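PDB 3GRZ: ribosomal protein L11 methyltransferase from Lactobacillus delbrueckii subsp. bulgaricus ATCC BAA-365, which probably methylates lysine side chains of ribosomal protein L11 with S-adenosyl-L-methionine as methyl donor, this chain being its C-terminal methyltransferase portion. Local coordinates for residues N43-L49 and M183-I189; G53-A57 and G153-F157. All coordinates share one frame; numbering follows the deposited sequence.

Contact 1 (N43-L49 and M183-I189); sequences NHQTTQL and MRAGRWI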
loop_
_atom_site.group_PDB
_atom_site.type_symbol
_atom_site.label_atom_id
_atom_site.label_comp_id
_atom_site.label_asym_id
_atom_site.label_seq_id
_atom_site.Cartn_x
_atom_site.Cartn_y
_atom_site.Cartn_z
ATOM N N ASN B 43 -1.443 13.190 11.602
ATOM C CA ASN B 43 -1.337 11.834 12.141
ATOM C C ASN B 43 -0.662 10.929 11.111
ATOM O O ASN B 43 -1.144 10.796 9.987
ATOM C CB ASN B 43 -2.732 11.307 12.502
ATOM C CG ASN B 43 -2.699 10.017 13.314
ATOM O OD1 ASN B 43 -1.839 9.156 13.129
ATOM N ND2 ASN B 43 -3.666 9.875 14.211
ATOM N N HIS B 44 0.447 10.313 11.511
ATOM C CA HIS B 44 1.306 9.548 10.606
ATOM C C HIS B 44 0.682 8.244 10.132
ATOM O O HIS B 44 0.801 7.907 8.947
ATOM C CB HIS B 44 2.665 9.275 11.248
ATOM C CG HIS B 44 3.379 10.516 11.686
ATOM N ND1 HIS B 44 3.566 11.600 10.855
ATOM C CD2 HIS B 44 3.946 10.846 12.870
ATOM C CE1 HIS B 44 4.217 12.546 11.509
ATOM N NE2 HIS B 44 4.460 12.113 12.734
ATOM N N GLN B 45 0.022 7.531 11.051
ATOM C CA GLN B 45 -0.724 6.315 10.728
ATOM C C GLN B 45 -1.806 6.570 9.666
ATOM O O GLN B 45 -1.895 5.833 8.687
ATOM C CB GLN B 45 -1.325 5.654 11.988
ATOM C CG GLN B 45 -0.544 4.418 12.496
ATOM C CD GLN B 45 -0.920 3.939 13.926
ATOM O OE1 GLN B 45 -1.621 4.628 14.689
ATOM N NE2 GLN B 45 -0.430 2.745 14.289
ATOM N N THR B 46 -2.600 7.618 9.842
ATOM C CA THR B 46 -3.726 7.848 8.938
ATOM C C THR B 46 -3.246 8.348 7.585
ATOM O O THR B 46 -3.822 7.992 6.553
ATOM C CB THR B 46 -4.781 8.808 9.531
ATOM O OG1 THR B 46 -4.189 10.089 9.748
ATOM C CG2 THR B 46 -5.329 8.259 10.854
ATOM N N THR B 47 -2.169 9.143 7.598
ATOM C CA THR B 47 -1.522 9.580 6.371
ATOM C C THR B 47 -1.039 8.366 5.574
ATOM O O THR B 47 -1.295 8.287 4.387
ATOM C CB THR B 47 -0.364 10.587 6.666
ATOM O OG1 THR B 47 -0.931 11.784 7.195
ATOM C CG2 THR B 47 0.419 10.945 5.416
ATOM N N GLN B 48 -0.362 7.422 6.233
ATOM C CA GLN B 48 0.136 6.227 5.558
ATOM C C GLN B 48 -1.001 5.380 4.946
ATOM O O GLN B 48 -0.860 4.888 3.838
ATOM C CB GLN B 48 0.969 5.367 6.512
ATOM C CG GLN B 48 1.590 4.136 5.835
ATOM C CD GLN B 48 2.354 3.257 6.796
ATOM O OE1 GLN B 48 1.768 2.607 7.669
ATOM N NE2 GLN B 48 3.680 3.237 6.651
ATOM N N LEU B 49 -2.115 5.220 5.664
ATOM C CA LEU B 49 -3.244 4.422 5.149
ATOM C C LEU B 49 -3.791 5.043 3.876
ATOM O O LEU B 49 -3.968 4.354 2.856
ATOM C CB LEU B 49 -4.346 4.239 6.211
ATOM C CG LEU B 49 -3.912 3.515 7.505
ATOM C CD1 LEU B 49 -5.084 3.242 8.434
ATOM C CD2 LEU B 49 -3.142 2.229 7.196
ATOM N N MET B 183 -8.110 -1.257 5.688
ATOM C CA MET B 183 -6.794 -1.309 6.325
ATOM C C MET B 183 -6.943 -0.838 7.761
ATOM O O MET B 183 -7.687 0.090 8.025
ATOM C CB MET B 183 -5.800 -0.410 5.585
ATOM C CG MET B 183 -5.353 -0.896 4.216
ATOM S SD MET B 183 -4.349 0.366 3.360
ATOM C CE MET B 183 -5.605 1.504 2.841
ATOM N N ARG B 184 -6.266 -1.497 8.692
ATOM C CA ARG B 184 -6.305 -1.078 10.068
ATOM C C ARG B 184 -4.910 -1.062 10.662
ATOM O O ARG B 184 -4.243 -2.100 10.699
ATOM C CB ARG B 184 -7.232 -1.970 10.902
ATOM C CG ARG B 184 -7.124 -1.627 12.387
ATOM C CD ARG B 184 -8.259 -2.112 13.217
ATOM N NE ARG B 184 -8.015 -1.780 14.617
ATOM C CZ ARG B 184 -8.787 -2.170 15.623
ATOM N NH1 ARG B 184 -8.474 -1.826 16.865
ATOM N NH2 ARG B 184 -9.868 -2.899 15.383
ATOM N N ALA B 185 -4.485 0.117 11.118
ATOM C CA ALA B 185 -3.225 0.294 11.845
ATOM C C ALA B 185 -3.498 0.972 13.192
ATOM O O ALA B 185 -3.961 2.118 13.236
ATOM C CB ALA B 185 -2.228 1.121 11.019
ATOM N N GLY B 186 -3.217 0.265 14.282
ATOM C CA GLY B 186 -3.572 0.736 15.623
ATOM C C GLY B 186 -5.078 0.791 15.727
ATOM O O GLY B 186 -5.751 -0.176 15.401
ATOM N N ARG B 187 -5.619 1.936 16.132
ATOM C CA ARG B 187 -7.075 2.086 16.189
ATOM C C ARG B 187 -7.673 2.710 14.926
ATOM O O ARG B 187 -8.890 2.876 14.820
ATOM C CB ARG B 187 -7.512 2.812 17.474
ATOM C CG ARG B 187 -7.121 4.292 17.645
ATOM C CD ARG B 187 -7.608 4.801 19.039
ATOM N NE ARG B 187 -9.058 4.606 19.214
ATOM C CZ ARG B 187 -9.681 4.320 20.358
ATOM N NH1 ARG B 187 -9.007 4.179 21.497
ATOM N NH2 ARG B 187 -11.004 4.171 20.359
ATOM N N TRP B 188 -6.809 3.013 13.957
ATOM C CA TRP B 188 -7.205 3.754 12.752
ATOM C C TRP B 188 -7.519 2.863 11.571
ATOM O O TRP B 188 -6.842 1.872 11.344
ATOM C CB TRP B 188 -6.113 4.753 12.348
ATOM C CG TRP B 188 -5.853 5.744 13.408
ATOM C CD1 TRP B 188 -4.739 5.826 14.203
ATOM C CD2 TRP B 188 -6.738 6.778 13.842
ATOM N NE1 TRP B 188 -4.873 6.861 15.089
ATOM C CE2 TRP B 188 -6.089 7.466 14.890
ATOM C CE3 TRP B 188 -8.017 7.201 13.436
ATOM C CZ2 TRP B 188 -6.671 8.558 15.541
ATOM C CZ3 TRP B 188 -8.596 8.289 14.085
ATOM C CH2 TRP B 188 -7.922 8.952 15.126
ATOM N N ILE B 189 -8.529 3.260 10.812
ATOM C CA ILE B 189 -9.008 2.527 9.656
ATOM C C ILE B 189 -8.857 3.373 8.406
ATOM O O ILE B 189 -9.143 4.580 8.423
ATOM C CB ILE B 189 -10.522 2.156 9.820
ATOM C CG1 ILE B 189 -10.791 1.453 11.159
ATOM C CG2 ILE B 189 -11.036 1.339 8.645
ATOM C CD1 ILE B 189 -10.415 0.013 11.214
HETATM O O HOH W 1 -3.640 3.992 17.224
#

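Contact 2 (G53-A57 and G153-F157); sequences GIERA and GQVIF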
loop_
_atom_site.group_PDB
_atom_site.type_symbol
_atom_site.label_atom_id
_atom_site.label_comp_id
_atom_site.label_asym_id
_atom_site.label_seq_id
_atom_site.Cartn_x
_atom_site.Cartn_y
_atom_site.Cartn_z
ATOM N N GLY B 53 -3.608 3.610 -0.167
ATOM C CA GLY B 53 -4.778 3.627 -1.047
ATOM C C GLY B 53 -4.533 4.363 -2.355
ATOM O O GLY B 53 -5.015 3.932 -3.410
ATOM N N ILE B 54 -3.812 5.488 -2.289
ATOM C CA ILE B 54 -3.504 6.275 -3.489
ATOM C C ILE B 54 -2.525 5.506 -4.374
ATOM O O ILE B 54 -2.700 5.433 -5.596
ATOM C CB ILE B 54 -2.947 7.685 -3.156
ATOM C CG1 ILE B 54 -3.967 8.503 -2.373
ATOM C CG2 ILE B 54 -2.561 8.450 -4.440
ATOM C CD1 ILE B 54 -3.390 9.806 -1.785
ATOM N N GLU B 55 -1.524 4.897 -3.745
ATOM C CA GLU B 55 -0.540 4.074 -4.451
ATOM C C GLU B 55 -1.230 2.907 -5.184
ATOM O O GLU B 55 -0.872 2.579 -6.311
ATOM C CB GLU B 55 0.523 3.564 -3.458
ATOM C CG GLU B 55 1.482 2.485 -3.982
ATOM C CD GLU B 55 2.562 3.029 -4.907
ATOM O OE1 GLU B 55 2.806 4.255 -4.898
ATOM O OE2 GLU B 55 3.174 2.229 -5.652
ATOM N N ARG B 56 -2.245 2.328 -4.544
ATOM C CA ARG B 56 -3.011 1.241 -5.124
ATOM C C ARG B 56 -3.855 1.734 -6.290
ATOM O O ARG B 56 -3.889 1.093 -7.345
ATOM C CB ARG B 56 -3.874 0.584 -4.044
ATOM C CG ARG B 56 -4.843 -0.480 -4.523
ATOM C CD ARG B 56 -5.732 -0.922 -3.365
ATOM N NE ARG B 56 -6.809 -1.805 -3.783
ATOM C CZ ARG B 56 -7.981 -1.390 -4.261
ATOM N NH1 ARG B 56 -8.903 -2.272 -4.627
ATOM N NH2 ARG B 56 -8.228 -0.101 -4.391
ATOM N N ALA B 57 -4.525 2.873 -6.100
ATOM C CA ALA B 57 -5.483 3.382 -7.088
ATOM C C ALA B 57 -4.833 3.994 -8.330
ATOM O O ALA B 57 -5.407 3.933 -9.408
ATOM C CB ALA B 57 -6.455 4.392 -6.446
ATOM N N GLY B 153 -15.348 5.730 -10.737
ATOM C CA GLY B 153 -14.708 6.563 -9.724
ATOM C C GLY B 153 -14.421 5.799 -8.449
ATOM O O GLY B 153 -15.181 4.919 -8.061
ATOM N N GLN B 154 -13.310 6.139 -7.797
ATOM C CA GLN B 154 -12.892 5.487 -6.567
ATOM C C GLN B 154 -12.759 6.509 -5.446
ATOM O O GLN B 154 -12.651 7.710 -5.698
ATOM C CB GLN B 154 -11.570 4.759 -6.789
ATOM C CG GLN B 154 -11.718 3.595 -7.730
ATOM C CD GLN B 154 -10.407 2.982 -8.099
ATOM O OE1 GLN B 154 -9.724 3.445 -9.016
ATOM N NE2 GLN B 154 -10.047 1.917 -7.403
ATOM N N VAL B 155 -12.805 6.025 -4.212
ATOM C CA VAL B 155 -12.807 6.888 -3.036
ATOM C C VAL B 155 -11.832 6.276 -2.028
ATOM O O VAL B 155 -11.806 5.055 -1.838
ATOM C CB VAL B 155 -14.246 7.087 -2.436
ATOM C CG1 VAL B 155 -14.220 7.895 -1.167
ATOM C CG2 VAL B 155 -15.167 7.842 -3.414
ATOM N N ILE B 156 -11.001 7.115 -1.422
ATOM C CA ILE B 156 -10.145 6.688 -0.319
ATOM C C ILE B 156 -10.454 7.503 0.933
ATOM O O ILE B 156 -10.333 8.731 0.919
ATOM C CB ILE B 156 -8.657 6.851 -0.662
ATOM C CG1 ILE B 156 -8.332 6.066 -1.934
ATOM C CG2 ILE B 156 -7.775 6.411 0.525
ATOM C CD1 ILE B 156 -7.127 6.580 -2.627
ATOM N N PHE B 157 -10.873 6.814 1.995
ATOM C CA PHE B 157 -11.096 7.426 3.301
ATOM C C PHE B 157 -10.023 6.989 4.257
ATOM O O PHE B 157 -9.605 5.833 4.247
ATOM C CB PHE B 157 -12.428 6.996 3.930
ATOM C CG PHE B 157 -13.650 7.647 3.325
ATOM C CD1 PHE B 157 -13.538 8.710 2.419
ATOM C CD2 PHE B 157 -14.922 7.218 3.708
ATOM C CE1 PHE B 157 -14.673 9.316 1.883
ATOM C CE2 PHE B 157 -16.076 7.818 3.173
ATOM C CZ PHE B 157 -15.952 8.854 2.255
HETATM O O HOH W 2 -11.138 0.934 -4.964
HETATM O O HOH W 3 -7.660 2.485 -10.217
#

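Contact 1 (N43-L49 and M183-I189)
Thr46 sets its methyl CG2 over one face of the Trp188 indole, 3.9 Å from the centroid of the five-membered ring and 25° off its normal, a CH-pi contact. On the same side of the ring, Asn43 comes in obliquely near the rim, its amide almost perpendicular to the indole (87°). Asn43 ND2 lies 3.4 Å from Trp188 NE1, but both are donors and no bond joins them. Gln45 arrives at the ring's edge instead, OE1 in the ring plane and 3.4 Å from CD1 of Trp188; a water ties this OE1, weakly, to Arg187 N. Further along the helix Leu49 straddles the strands: CD1 leans on the Trp188 backbone, while CD2 packs 4.1 Å from Met183 CB. Met183, bent at chi3 (-76°), curls its CE to 3.3 Å from Leu49 O. The partner here is the hairpin of strands 177-185 and 188-195, which ends the class I methyltransferase sheet within this subunit, with a type II' beta turn from Ala185 to Trp188. Gly186 suits that turn with its positive phi, and a CB there would press on Gln45 NE2. With an alanine here instead of Trp188 the indole is gone, and the Thr46 methyl would probably lose its packing partner, with a gap opening between the helix start and the turn. Behind the first shell, Asn43 O takes Thr47 N and Thr47 OG1 from opposite faces of its carbonyl plane. Thr46 OG1 bonds to Asn132, which, like Thr47, is a predicted S-adenosyl-L-methionine site. Across the subunit interface, Leu181 of the second subunit packs on Leu49.

Contact 2 (G53-A57 and G153-F157)
Gly53 and Ile156 bring the backbones of helix segment 53-57 and strand segment 153-157 together, their CA atoms 6.2 Å apart. The segment axes approach to 9.3 Å and run nearly antiparallel, at 162°. This is a helix laid on the Rossmann-like sheet of a class I methyltransferase, resting on the strand that borders the antiparallel 188-195. The lack of a side chain at Gly53 allows the closeness, because a CB there would point at the strand and collide with Ile156 CG2. Ile156 exploits it: CG1 stands anti to its own carbonyl carbon (chi1 -57°), which points CG1 toward the helix, and CD1, extended beyond it, reaches the helix backbone, 3.4 Å from Gly53 C. The same methyl meets Ile54 side-on, CD1 of Ile156 lying 3.7 Å from CG1 of Ile54 where the two chains cross at about a right angle, and it comes more loosely near Ala57 CB. Leu128 and Val130 of the neighbouring strand 126-132 pack on Ile156 as well, so this apolar patch spans two strands. Toward the end of the helix the contact turns polar and no direct hydrogen bond crosses it; waters make the links to Gln154. One, in the plane of the Arg56 guanidinium, accepts from both Arg56 NH2 and Gln154 NE2, 2.8 Å from the latter. A second water donates to Ala57 O at 2.8 Å and to Gln154 OE1 at 2.6 Å.

In the fold
The two contacts lie about 15 Å apart, centre to centre, along helix 44-57: contact 1 takes its first turns and contact 2 its last. Both land on the same seven-stranded sheet, contact 2 on strand 153-161 and contact 1 on the hairpin of strands 177-185 and 188-195, the latter being its neighbour. Along the chain, contact 2 is nested within the loop that contact 1 closes, and strands 63-67, 85-90, 112-115 and 126-132 are threaded between the segments of each. They touch where Met183 CE packs 4.2 Å from Gly53 N. Both also reach the second subunit, whose strand continues the sheet beyond Met183 and Arg184, so one helix joins the sheet and the dimer interface.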